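Long-range contacts in ribose-phosphate pyrophosphokinase (Mycobacterium smegmatis, PDB 5MP7), which probably transfers the pyrophosphoryl group of ATP to the 1-hydroxyl of ribose 5-phosphate, forming the nucleotide precursor PRPP with the help of magnesium: residues L23-L31 with S300-R310; P98-D106 with I115-L123. All coordinates share one frame; numbering follows the deposited sequence.

Interaction 1 brings the two ends of the chain together: the N-terminal helix 21-31 meets the C-terminal helix 302-314 mainly by aliphatic packing, with one side-chain hydrogen bond at its edge, buried on one flank and exposed on the other. Interaction 2 is local and more deeply buried, folding the loop after strand 92-97 against helix 116-127. Its chemistry is more polar, since two hydrogen bonds to the backbone of the helix's first turn fix a loop that carries probable ATP-binding residues, whereas interaction 1 lies away from the annotated sites. The two meet at Pro-98, at the start of the loop, whose CG packs on Leu-23 CD2 (4.0 Å) and on Leu-305 CD1 of the helix pair.

Interaction 1: residues L23-L31 with S300-R310; sequences LADQVAKEL and SIAPLLANTIR
Val-27 and Ala-302 bring helix 21-31 and the C-terminal helix 302-314 together in a helix-helix packing of the PRTase-like fold, the short segments crossing at -53° with axes 8.7 Å apart. The C-terminal helix returns from the second domain to the first, where Leu-304 and Thr-308 lie on strand 150-153.

Small residues suit the centre: the methyls of Ala-302 and Ala-306 let the helices approach, and Ala-306 CB sits 3.5 Å from Glu-30 CB. Val-27 spreads its two branches over the buried side. CG2 meets Ala-302 and Leu-305, while Val-27 CG1, anti to the backbone N (chi1 167°), reaches Ile-309 CD1 at 4.0 Å. Leu-31 continues this layer: its side chain crosses that of Ile-309 at about a right angle, CD1 touching Ile-309 CG2, and Leu-31 CD2 lies 3.7 Å from Ala-306 O. At the other end Leu-23 sends CD1 to Ile-301 CG2.

Gln-26 marks the polar flank. Gln-26 CB lies on Ala-302 CB at 3.6 Å, and beyond CG the chain runs extended, carrying the amide to Ser-300. Its OE1 also accepts from Asn-283 ND2, outside the helix pair. The serine suits its place before the helix because its hydroxyl works twice: Ser-300 OG takes a capping bond from Ala-302 N (3.2 Å) and donates to Gln-26 OE1 at 2.7 Å, from above the amide carbonyl plane.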
loop_
_atom_site.group_PDB
_atom_site.type_symbol
_atom_site.label_atom_id
_atom_site.label_comp_id
_atom_site.label_asym_id
_atom_site.label_seq_id
_atom_site.Cartn_x
_atom_site.Cartn_y
_atom_site.Cartn_z
ATOM N N LEU A 23 -28.647 51.396 15.042
ATOM C CA LEU A 23 -29.939 52.004 14.764
ATOM C C LEU A 23 -30.975 51.433 15.711
ATOM O O LEU A 23 -31.795 52.183 16.244
ATOM C CB LEU A 23 -30.389 51.784 13.333
ATOM C CG LEU A 23 -31.718 52.417 12.916
ATOM C CD1 LEU A 23 -31.729 53.934 13.110
ATOM C CD2 LEU A 23 -31.963 52.084 11.459
ATOM N N ALA A 24 -30.948 50.113 15.889
ATOM C CA ALA A 24 -31.914 49.443 16.771
ATOM C C ALA A 24 -31.838 49.962 18.198
ATOM O O ALA A 24 -32.845 50.204 18.843
ATOM C CB ALA A 24 -31.711 47.920 16.741
ATOM N N ASP A 25 -30.619 50.129 18.676
ATOM C CA ASP A 25 -30.376 50.673 19.999
ATOM C C ASP A 25 -30.848 52.113 20.111
ATOM O O ASP A 25 -31.443 52.447 21.121
ATOM C CB ASP A 25 -28.891 50.527 20.298
ATOM C CG ASP A 25 -28.426 51.366 21.451
ATOM O OD1 ASP A 25 -28.581 50.915 22.620
ATOM O OD2 ASP A 25 -27.894 52.492 21.162
ATOM N N GLN A 26 -30.593 52.952 19.099
ATOM C CA GLN A 26 -31.075 54.350 19.113
ATOM C C GLN A 26 -32.599 54.439 19.120
ATOM O O GLN A 26 -33.157 55.238 19.850
ATOM C CB GLN A 26 -30.581 55.147 17.917
ATOM C CG GLN A 26 -29.116 55.567 17.961
ATOM C CD GLN A 26 -28.585 56.074 16.618
ATOM O OE1 GLN A 26 -29.329 56.418 15.696
ATOM N NE2 GLN A 26 -27.276 56.109 16.506
ATOM N N VAL A 27 -33.276 53.578 18.355
ATOM C CA VAL A 27 -34.720 53.588 18.301
ATOM C C VAL A 27 -35.323 53.125 19.625
ATOM O O VAL A 27 -36.263 53.718 20.113
ATOM C CB VAL A 27 -35.231 52.683 17.183
ATOM C CG1 VAL A 27 -36.730 52.450 17.326
ATOM C CG2 VAL A 27 -34.973 53.305 15.825
ATOM N N ALA A 28 -34.770 52.048 20.175
ATOM C CA ALA A 28 -35.161 51.520 21.472
ATOM C C ALA A 28 -35.048 52.553 22.580
ATOM O O ALA A 28 -35.941 52.661 23.404
ATOM C CB ALA A 28 -34.311 50.303 21.823
ATOM N N LYS A 29 -33.949 53.299 22.598
ATOM C CA LYS A 29 -33.777 54.377 23.569
ATOM C C LYS A 29 -34.797 55.451 23.450
ATOM O O LYS A 29 -35.300 55.884 24.449
ATOM C CB LYS A 29 -32.404 54.995 23.462
ATOM C CG LYS A 29 -31.410 54.333 24.396
ATOM C CD LYS A 29 -30.048 54.107 23.725
ATOM C CE LYS A 29 -28.987 53.984 24.811
ATOM N NZ LYS A 29 -27.550 53.799 24.442
ATOM N N GLU A 30 -35.123 55.878 22.237
ATOM C CA GLU A 30 -36.164 56.931 22.020
ATOM C C GLU A 30 -37.541 56.505 22.504
ATOM O O GLU A 30 -38.296 57.336 23.006
ATOM C CB GLU A 30 -36.272 57.320 20.546
ATOM C CG GLU A 30 -34.964 57.891 19.983
ATOM C CD GLU A 30 -34.700 59.327 20.449
ATOM O OE1 GLU A 30 -35.379 59.772 21.423
ATOM O OE2 GLU A 30 -33.820 60.012 19.831
ATOM N N LEU A 31 -37.854 55.221 22.339
ATOM C CA LEU A 31 -39.141 54.662 22.750
ATOM C C LEU A 31 -39.178 54.241 24.194
ATOM O O LEU A 31 -40.262 54.026 24.712
ATOM C CB LEU A 31 -39.467 53.416 21.938
ATOM C CG LEU A 31 -39.828 53.626 20.486
ATOM C CD1 LEU A 31 -39.799 52.277 19.795
ATOM C CD2 LEU A 31 -41.190 54.268 20.353
ATOM N N SER A 300 -29.101 61.211 12.323
ATOM C CA SER A 300 -29.830 60.056 12.766
ATOM C C SER A 300 -31.260 60.059 12.238
ATOM O O SER A 300 -31.933 61.056 12.349
ATOM C CB SER A 300 -29.888 59.987 14.293
ATOM O OG SER A 300 -30.401 58.701 14.684
ATOM N N ILE A 301 -31.703 58.925 11.723
ATOM C CA ILE A 301 -33.098 58.712 11.367
ATOM C C ILE A 301 -33.935 58.168 12.555
ATOM O O ILE A 301 -35.130 57.977 12.418
ATOM C CB ILE A 301 -33.190 57.758 10.141
ATOM C CG1 ILE A 301 -34.432 58.067 9.333
ATOM C CG2 ILE A 301 -33.134 56.276 10.508
ATOM C CD1 ILE A 301 -34.204 59.212 8.369
ATOM N N ALA A 302 -33.311 57.910 13.695
ATOM C CA ALA A 302 -33.981 57.264 14.788
ATOM C C ALA A 302 -35.178 58.016 15.321
ATOM O O ALA A 302 -36.205 57.378 15.600
ATOM C CB ALA A 302 -33.019 56.944 15.910
ATOM N N PRO A 303 -35.064 59.339 15.530
ATOM C CA PRO A 303 -36.235 60.046 16.100
ATOM C C PRO A 303 -37.472 59.955 15.193
ATOM O O PRO A 303 -38.586 59.797 15.685
ATOM C CB PRO A 303 -35.760 61.475 16.221
ATOM C CG PRO A 303 -34.253 61.370 16.335
ATOM C CD PRO A 303 -33.893 60.235 15.419
ATOM N N LEU A 304 -37.253 60.017 13.877
ATOM C CA LEU A 304 -38.312 59.859 12.885
ATOM C C LEU A 304 -38.947 58.442 12.945
ATOM O O LEU A 304 -40.173 58.306 12.929
ATOM C CB LEU A 304 -37.763 60.151 11.490
ATOM C CG LEU A 304 -38.723 60.127 10.301
ATOM C CD1 LEU A 304 -39.818 61.203 10.433
ATOM C CD2 LEU A 304 -37.937 60.310 8.992
ATOM N N LEU A 305 -38.107 57.406 12.999
ATOM C CA LEU A 305 -38.600 56.073 13.159
ATOM C C LEU A 305 -39.359 55.888 14.473
ATOM O O LEU A 305 -40.400 55.255 14.471
ATOM C CB LEU A 305 -37.479 55.042 13.052
ATOM C CG LEU A 305 -36.984 54.776 11.635
ATOM C CD1 LEU A 305 -35.971 53.655 11.667
ATOM C CD2 LEU A 305 -38.099 54.417 10.658
ATOM N N ALA A 306 -38.860 56.437 15.578
ATOM C CA ALA A 306 -39.544 56.293 16.873
ATOM C C ALA A 306 -40.906 56.972 16.866
ATOM O O ALA A 306 -41.854 56.402 17.374
ATOM C CB ALA A 306 -38.693 56.818 18.010
ATOM N N ASN A 307 -41.012 58.153 16.270
ATOM C CA ASN A 307 -42.302 58.834 16.144
ATOM C C ASN A 307 -43.302 58.069 15.301
ATOM O O ASN A 307 -44.484 58.035 15.643
ATOM C CB ASN A 307 -42.174 60.213 15.539
ATOM C CG ASN A 307 -41.905 61.280 16.555
ATOM O OD1 ASN A 307 -42.810 61.728 17.238
ATOM N ND2 ASN A 307 -40.671 61.715 16.640
ATOM N N THR A 308 -42.839 57.462 14.212
ATOM C CA THR A 308 -43.716 56.658 13.379
ATOM C C THR A 308 -44.224 55.413 14.100
ATOM O O THR A 308 -45.403 55.096 14.006
ATOM C CB THR A 308 -43.020 56.212 12.083
ATOM O OG1 THR A 308 -42.518 57.355 11.404
ATOM C CG2 THR A 308 -44.000 55.551 11.148
ATOM N N ILE A 309 -43.349 54.711 14.822
ATOM C CA ILE A 309 -43.750 53.541 15.620
ATOM C C ILE A 309 -44.772 53.935 16.678
ATOM O O ILE A 309 -45.768 53.238 16.860
ATOM C CB ILE A 309 -42.542 52.862 16.300
ATOM C CG1 ILE A 309 -41.645 52.256 15.227
ATOM C CG2 ILE A 309 -42.945 51.785 17.303
ATOM C CD1 ILE A 309 -40.350 51.676 15.766
ATOM N N ARG A 310 -44.551 55.063 17.333
ATOM C CA ARG A 310 -45.440 55.511 18.380
ATOM C C ARG A 310 -46.832 55.801 17.817
ATOM O O ARG A 310 -47.842 55.401 18.397
ATOM C CB ARG A 310 -44.860 56.746 19.050
ATOM C CG ARG A 310 -45.341 57.058 20.449
ATOM C CD ARG A 310 -44.346 57.831 21.401
ATOM N NE ARG A 310 -43.648 59.095 20.997
ATOM C CZ ARG A 310 -42.328 59.328 20.886
ATOM N NH1 ARG A 310 -41.420 58.373 21.067
ATOM N NH2 ARG A 310 -41.907 60.540 20.543
#

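Interaction 2: residues P98-D106 with I115-L123; sequences PFYPYARQD and ISARLVADL
Tyr-100 and Ala-117 form the tight part of this contact, where a loop lies against the first turns of helix 116-127. With chi1 at -169° the tyrosine ring swings away from its own N-H toward the helix, and Tyr-100 OH donates to Ala-117 O (2.9 Å), which lies at the ring edge. Ala-117 N gives a nearly straight bond to Gln-105 O (3.0 Å, 168°), so the loop holds the first turn through both its N-H and its C=O. Alanine suits position 117 because nothing beyond Ala-117 CB stands in the way of Tyr-102 O, 3.4 Å off. Ser-116 CB packs on Tyr-102 CD1 (3.6 Å). Val-120 fills the next turn: CG1 meets the Tyr-100 ring, and Val-120 CG2 lies 3.9 Å from Tyr-102 CD2.

The looser side holds the partly exposed Gln-105, Asp-106 and Ile-115. Gln-105 sends NE2 to Pro-114 O, while Ile-115 CG2 merely touches the Asp-106 backbone. Arg-104 and Gln-105 probably bind ATP; Glu-47 of the second subunit forms a salt bridge with Arg-104 and accepts a hydrogen bond from Tyr-102 N.

The whole forms the middle of a beta-alpha-beta crossover: the loop leaves strand 92-97, rests Pro-101 and Tyr-102 on Leu-71 of helix 71-87, and helix 116-127 leads on to the neighbouring parallel strand 131-135.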
loop_
_atom_site.group_PDB
_atom_site.type_symbol
_atom_site.label_atom_id
_atom_site.label_comp_id
_atom_site.label_asym_id
_atom_site.label_seq_id
_atom_site.Cartn_x
_atom_site.Cartn_y
_atom_site.Cartn_z
ATOM N N PRO A 98 -35.802 50.484 6.679
ATOM C CA PRO A 98 -35.409 51.873 6.465
ATOM C C PRO A 98 -34.889 52.099 5.053
ATOM O O PRO A 98 -35.208 53.106 4.451
ATOM C CB PRO A 98 -34.322 52.090 7.506
ATOM C CG PRO A 98 -34.611 51.111 8.579
ATOM C CD PRO A 98 -35.154 49.908 7.878
ATOM N N PHE A 99 -34.114 51.163 4.526
ATOM C CA PHE A 99 -33.749 51.139 3.114
ATOM C C PHE A 99 -34.462 49.942 2.474
ATOM O O PHE A 99 -34.226 48.788 2.850
ATOM C CB PHE A 99 -32.238 51.022 3.016
ATOM C CG PHE A 99 -31.708 50.779 1.624
ATOM C CD1 PHE A 99 -31.440 51.849 0.793
ATOM C CD2 PHE A 99 -31.418 49.491 1.186
ATOM C CE1 PHE A 99 -30.913 51.656 -0.469
ATOM C CE2 PHE A 99 -30.897 49.284 -0.071
ATOM C CZ PHE A 99 -30.653 50.370 -0.908
ATOM N N TYR A 100 -35.380 50.218 1.556
ATOM C CA TYR A 100 -36.219 49.177 0.957
ATOM C C TYR A 100 -35.413 48.401 -0.080
ATOM O O TYR A 100 -34.973 48.959 -1.076
ATOM C CB TYR A 100 -37.442 49.817 0.340
ATOM C CG TYR A 100 -38.516 48.866 -0.093
ATOM C CD1 TYR A 100 -38.434 48.185 -1.310
ATOM C CD2 TYR A 100 -39.676 48.709 0.652
ATOM C CE1 TYR A 100 -39.458 47.357 -1.752
ATOM C CE2 TYR A 100 -40.721 47.864 0.220
ATOM C CZ TYR A 100 -40.604 47.212 -0.990
ATOM O OH TYR A 100 -41.584 46.389 -1.448
ATOM N N PRO A 101 -35.165 47.131 0.166
ATOM C CA PRO A 101 -34.383 46.353 -0.784
ATOM C C PRO A 101 -35.098 46.129 -2.118
ATOM O O PRO A 101 -36.310 45.913 -2.127
ATOM C CB PRO A 101 -34.204 44.993 -0.076
ATOM C CG PRO A 101 -35.219 44.943 0.994
ATOM C CD PRO A 101 -35.824 46.290 1.170
ATOM N N TYR A 102 -34.308 46.168 -3.198
ATOM C CA TYR A 102 -34.731 46.020 -4.554
ATOM C C TYR A 102 -35.573 47.180 -5.055
ATOM O O TYR A 102 -36.237 47.056 -6.083
ATOM C CB TYR A 102 -35.449 44.671 -4.761
ATOM C CG TYR A 102 -34.515 43.544 -4.681
ATOM C CD1 TYR A 102 -33.760 43.204 -5.762
ATOM C CD2 TYR A 102 -34.347 42.832 -3.495
ATOM C CE1 TYR A 102 -32.880 42.148 -5.711
ATOM C CE2 TYR A 102 -33.471 41.773 -3.413
ATOM C CZ TYR A 102 -32.736 41.433 -4.535
ATOM O OH TYR A 102 -31.789 40.458 -4.465
ATOM N N ALA A 103 -35.562 48.305 -4.361
ATOM C CA ALA A 103 -36.374 49.479 -4.769
ATOM C C ALA A 103 -36.042 49.981 -6.152
ATOM O O ALA A 103 -36.931 50.465 -6.831
ATOM C CB ALA A 103 -36.260 50.603 -3.762
ATOM N N ARG A 104 -34.782 49.842 -6.581
ATOM C CA ARG A 104 -34.405 50.252 -7.920
ATOM C C ARG A 104 -35.012 49.397 -9.040
ATOM O O ARG A 104 -35.238 49.899 -10.141
ATOM C CB ARG A 104 -32.899 50.337 -8.053
ATOM C CG ARG A 104 -32.347 51.586 -7.377
ATOM C CD ARG A 104 -30.830 51.570 -7.318
ATOM N NE ARG A 104 -30.344 50.426 -6.547
ATOM C CZ ARG A 104 -29.060 50.082 -6.411
ATOM N NH1 ARG A 104 -28.088 50.778 -6.995
ATOM N NH2 ARG A 104 -28.752 49.034 -5.659
ATOM N N GLN A 105 -35.309 48.129 -8.761
ATOM C CA GLN A 105 -36.014 47.263 -9.717
ATOM C C GLN A 105 -37.542 47.349 -9.535
ATOM O O GLN A 105 -38.173 46.408 -9.093
ATOM C CB GLN A 105 -35.493 45.845 -9.572
ATOM C CG GLN A 105 -35.935 44.895 -10.681
ATOM C CD GLN A 105 -35.336 45.229 -12.042
ATOM O OE1 GLN A 105 -34.145 45.508 -12.162
ATOM N NE2 GLN A 105 -36.166 45.227 -13.070
ATOM N N ASP A 106 -38.124 48.515 -9.860
ATOM C CA ASP A 106 -39.590 48.800 -9.670
ATOM C C ASP A 106 -40.386 48.853 -10.978
ATOM O O ASP A 106 -41.527 49.288 -11.008
ATOM C CB ASP A 106 -39.788 50.103 -8.893
ATOM C CG ASP A 106 -39.014 51.308 -9.493
ATOM O OD1 ASP A 106 -38.392 51.203 -10.596
ATOM O OD2 ASP A 106 -39.008 52.378 -8.828
ATOM N N ILE A 115 -40.100 42.449 -11.557
ATOM C CA ILE A 115 -40.319 43.655 -10.781
ATOM C C ILE A 115 -40.031 43.280 -9.351
ATOM O O ILE A 115 -40.914 42.927 -8.576
ATOM C CB ILE A 115 -41.728 44.249 -10.973
ATOM C CG1 ILE A 115 -41.972 44.464 -12.455
ATOM C CG2 ILE A 115 -41.816 45.572 -10.260
ATOM C CD1 ILE A 115 -43.311 45.052 -12.831
ATOM N N SER A 116 -38.758 43.293 -9.021
ATOM C CA SER A 116 -38.300 42.780 -7.731
ATOM C C SER A 116 -38.837 43.528 -6.525
ATOM O O SER A 116 -38.991 42.932 -5.476
ATOM C CB SER A 116 -36.807 42.802 -7.690
ATOM O OG SER A 116 -36.348 41.812 -8.537
ATOM N N ALA A 117 -39.082 44.829 -6.662
ATOM C CA ALA A 117 -39.638 45.617 -5.569
ATOM C C ALA A 117 -41.046 45.138 -5.217
ATOM O O ALA A 117 -41.442 45.173 -4.064
ATOM C CB ALA A 117 -39.660 47.085 -5.928
ATOM N N ARG A 118 -41.798 44.709 -6.227
ATOM C CA ARG A 118 -43.135 44.173 -6.008
ATOM C C ARG A 118 -43.030 42.779 -5.360
ATOM O O ARG A 118 -43.823 42.438 -4.485
ATOM C CB ARG A 118 -43.958 44.154 -7.319
ATOM C CG ARG A 118 -45.265 43.344 -7.270
ATOM C CD ARG A 118 -46.202 43.861 -6.207
ATOM N NE ARG A 118 -47.328 43.023 -5.836
ATOM C CZ ARG A 118 -48.561 43.065 -6.337
ATOM N NH1 ARG A 118 -49.488 42.284 -5.806
ATOM N NH2 ARG A 118 -48.903 43.842 -7.363
ATOM N N LEU A 119 -42.049 41.990 -5.770
ATOM C CA LEU A 119 -41.858 40.661 -5.173
ATOM C C LEU A 119 -41.533 40.767 -3.689
ATOM O O LEU A 119 -42.072 40.028 -2.909
ATOM C CB LEU A 119 -40.752 39.880 -5.879
ATOM C CG LEU A 119 -40.382 38.511 -5.313
ATOM C CD1 LEU A 119 -41.503 37.518 -5.506
ATOM C CD2 LEU A 119 -39.093 38.036 -5.957
ATOM N N VAL A 120 -40.708 41.736 -3.297
ATOM C CA VAL A 120 -40.405 41.961 -1.883
ATOM C C VAL A 120 -41.657 42.247 -1.069
ATOM O O VAL A 120 -41.828 41.712 0.030
ATOM C CB VAL A 120 -39.401 43.099 -1.714
ATOM C CG1 VAL A 120 -39.282 43.564 -0.261
ATOM C CG2 VAL A 120 -38.032 42.663 -2.203
ATOM N N ALA A 121 -42.531 43.111 -1.575
ATOM C CA ALA A 121 -43.779 43.406 -0.864
ATOM C C ALA A 121 -44.667 42.176 -0.720
ATOM O O ALA A 121 -45.269 42.009 0.315
ATOM C CB ALA A 121 -44.551 44.539 -1.534
ATOM N N ASP A 122 -44.739 41.348 -1.757
ATOM C CA ASP A 122 -45.548 40.135 -1.730
ATOM C C ASP A 122 -45.005 39.109 -0.751
ATOM O O ASP A 122 -45.779 38.448 -0.070
ATOM C CB ASP A 122 -45.605 39.482 -3.093
ATOM C CG ASP A 122 -46.378 40.316 -4.138
ATOM O OD1 ASP A 122 -47.219 41.160 -3.730
ATOM O OD2 ASP A 122 -46.156 40.101 -5.377
ATOM N N LEU A 123 -43.687 38.959 -0.707
ATOM C CA LEU A 123 -43.068 38.078 0.248
ATOM C C LEU A 123 -43.291 38.533 1.697
ATOM O O LEU A 123 -43.557 37.714 2.547
ATOM C CB LEU A 123 -41.566 37.977 -0.022
ATOM C CG LEU A 123 -41.077 37.515 -1.380
ATOM C CD1 LEU A 123 -39.581 37.396 -1.320
ATOM C CD2 LEU A 123 -41.708 36.231 -1.859
#